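Local coordinates for protein ferredoxin (Trichomonas vaginalis, PDB 1L5P) that carries electrons through a [2Fe-2S] cluster, linking pyruvate:ferredoxin oxidoreductase to hydrogenase in the hydrogenosome, at residues A[3-8]-A[12-17]. Numbering follows the deposited sequence.
Sequences ITAVKG and KQLKFE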
loop_
_atom_site.group_PDB
_atom_site.type_symbol
_atom_site.label_atom_id
_atom_site.label_comp_id
_atom_site.label_asym_id
_atom_site.label_seq_id
_atom_site.Cartn_x
_atom_site.Cartn_y
_atom_site.Cartn_z
ATOM N N ILE A 3 -1.645 -10.621 -0.926
ATOM C CA ILE A 3 -2.418 -9.655 -0.173
ATOM C C ILE A 3 -3.707 -9.420 -0.941
ATOM O O ILE A 3 -3.808 -9.721 -2.136
ATOM C CB ILE A 3 -1.642 -8.306 0.007
ATOM C CG1 ILE A 3 -1.387 -7.638 -1.345
ATOM C CG2 ILE A 3 -0.291 -8.567 0.675
ATOM C CD1 ILE A 3 -2.165 -6.376 -1.543
ATOM N N THR A 4 -4.693 -8.887 -0.240
ATOM C CA THR A 4 -5.992 -8.616 -0.815
ATOM C C THR A 4 -6.173 -7.115 -1.000
ATOM O O THR A 4 -6.040 -6.359 -0.039
ATOM C CB THR A 4 -7.086 -9.157 0.132
ATOM O OG1 THR A 4 -6.973 -10.582 0.216
ATOM C CG2 THR A 4 -8.469 -8.774 -0.352
ATOM N N ALA A 5 -6.455 -6.688 -2.229
ATOM C CA ALA A 5 -6.695 -5.279 -2.526
ATOM C C ALA A 5 -8.199 -5.166 -2.711
ATOM O O ALA A 5 -8.805 -6.042 -3.317
ATOM C CB ALA A 5 -5.969 -4.869 -3.809
ATOM N N VAL A 6 -8.802 -4.104 -2.189
ATOM C CA VAL A 6 -10.242 -3.917 -2.298
ATOM C C VAL A 6 -10.573 -2.586 -2.938
ATOM O O VAL A 6 -10.449 -1.547 -2.306
ATOM C CB VAL A 6 -10.907 -3.943 -0.925
ATOM C CG1 VAL A 6 -12.402 -3.770 -1.070
ATOM C CG2 VAL A 6 -10.568 -5.239 -0.218
ATOM N N LYS A 7 -11.008 -2.624 -4.192
ATOM C CA LYS A 7 -11.364 -1.416 -4.929
ATOM C C LYS A 7 -12.830 -1.484 -5.314
ATOM O O LYS A 7 -13.285 -2.493 -5.844
ATOM C CB LYS A 7 -10.517 -1.307 -6.200
ATOM C CG LYS A 7 -9.685 -0.042 -6.302
ATOM C CD LYS A 7 -8.947 0.022 -7.635
ATOM C CE LYS A 7 -8.751 1.463 -8.094
ATOM N NZ LYS A 7 -9.028 1.627 -9.550
ATOM N N GLY A 8 -13.566 -0.413 -5.049
ATOM C CA GLY A 8 -14.977 -0.397 -5.389
ATOM C C GLY A 8 -15.741 -1.620 -4.912
ATOM O O GLY A 8 -16.432 -2.283 -5.696
ATOM N N LYS A 12 -9.784 -8.306 -4.661
ATOM C CA LYS A 12 -8.886 -8.849 -5.678
ATOM C C LYS A 12 -7.604 -9.322 -5.013
ATOM O O LYS A 12 -6.855 -8.518 -4.464
ATOM C CB LYS A 12 -8.538 -7.787 -6.723
ATOM C CG LYS A 12 -9.733 -7.089 -7.340
ATOM C CD LYS A 12 -9.457 -6.714 -8.781
ATOM C CE LYS A 12 -10.729 -6.795 -9.606
ATOM N NZ LYS A 12 -11.672 -5.687 -9.284
ATOM N N GLN A 13 -7.347 -10.622 -5.059
ATOM C CA GLN A 13 -6.141 -11.158 -4.451
ATOM C C GLN A 13 -4.957 -10.996 -5.390
ATOM O O GLN A 13 -5.032 -11.322 -6.577
ATOM C CB GLN A 13 -6.325 -12.633 -4.093
ATOM C CG GLN A 13 -5.019 -13.362 -3.810
ATOM C CD GLN A 13 -5.217 -14.586 -2.944
ATOM O OE1 GLN A 13 -6.267 -14.749 -2.321
ATOM N NE2 GLN A 13 -4.210 -15.455 -2.898
ATOM N N LEU A 14 -3.864 -10.476 -4.846
ATOM C CA LEU A 14 -2.652 -10.255 -5.618
ATOM C C LEU A 14 -1.487 -10.965 -4.950
ATOM O O LEU A 14 -1.418 -11.033 -3.719
ATOM C CB LEU A 14 -2.349 -8.751 -5.719
ATOM C CG LEU A 14 -3.528 -7.768 -5.723
ATOM C CD1 LEU A 14 -3.028 -6.348 -5.949
ATOM C CD2 LEU A 14 -4.512 -8.145 -6.817
ATOM N N LYS A 15 -0.582 -11.505 -5.762
ATOM C CA LYS A 15 0.595 -12.197 -5.245
ATOM C C LYS A 15 1.735 -11.197 -5.209
ATOM O O LYS A 15 1.824 -10.312 -6.052
ATOM C CB LYS A 15 0.997 -13.373 -6.142
ATOM C CG LYS A 15 -0.052 -13.803 -7.156
ATOM C CD LYS A 15 0.265 -15.179 -7.726
ATOM C CE LYS A 15 -0.261 -16.286 -6.823
ATOM N NZ LYS A 15 -1.428 -15.839 -5.991
ATOM N N PHE A 16 2.603 -11.322 -4.220
ATOM C CA PHE A 16 3.725 -10.410 -4.128
ATOM C C PHE A 16 4.993 -11.194 -3.901
ATOM O O PHE A 16 4.966 -12.321 -3.393
ATOM C CB PHE A 16 3.529 -9.399 -2.993
ATOM C CG PHE A 16 3.594 -10.007 -1.625
ATOM C CD1 PHE A 16 4.799 -10.484 -1.111
ATOM C CD2 PHE A 16 2.444 -10.127 -0.854
ATOM C CE1 PHE A 16 4.856 -11.078 0.147
ATOM C CE2 PHE A 16 2.487 -10.720 0.412
ATOM C CZ PHE A 16 3.694 -11.197 0.912
ATOM N N GLU A 17 6.103 -10.582 -4.284
ATOM C CA GLU A 17 7.412 -11.184 -4.125
ATOM C C GLU A 17 8.134 -10.420 -3.022
ATOM O O GLU A 17 8.075 -9.190 -2.976
ATOM C CB GLU A 17 8.180 -11.070 -5.435
ATOM C CG GLU A 17 8.312 -12.368 -6.180
ATOM C CD GLU A 17 9.742 -12.873 -6.188
ATOM O OE1 GLU A 17 10.628 -12.156 -6.711
ATOM O OE2 GLU A 17 9.982 -13.986 -5.667
#
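I3 and F16 meet through the CG2 branch of I3, which lies 3.5 Å from F16 CD2 and equally near CE2. The isoleucine side chain and the phenylalanine side chain cross at about a right angle, and the methyl comes to the ring obliquely. CG1 of I3 sits between the backbone N and the carbonyl carbon (chi1 63°), which puts CG2 anti to the carbonyl carbon, beside the backbone N, where F16 lies. The other branch, CG1 to CD1, rises from the same face as L14, and its CD1 is a loose 4.5 Å from L14 CD1. L14 CD1 sits closer to the methyl of A5, with CB of A5 3.9 Å away. I3, A5, L14 and K12 project from the same face of the sheet. The apolar part of this face is turned to helix 22-27 and the loop at L31: I3 touches L22, L14 touches V25 and L26, and A5 touches L31. F16, just past the strand, also touches V25. T4 and Q13 form a non-hydrogen-bonded pair on the other face, and their side chains stay more than 4 Å from the opposite segment.

The backbone frame is the N-terminal beta hairpin of the beta-grasp fold of [2Fe-2S] ferredoxins. The hydrogen-bonded pair I3–L14 has two bonds, and L14 N to I3 O is almost straight (2.8 Å, 177°). A5 and K12 form the second such pair, with two bonds. Strand 10-15 is an edge strand of the five-stranded mixed sheet. Strand 2-7 lies inside it and bonds on its far edge to strand 90-92, through T4 and V6.

The contact lies away from the cluster site. Its chemistry implies that paired amides fix the register, while apolar contacts on one face join the hairpin to helix 22-27.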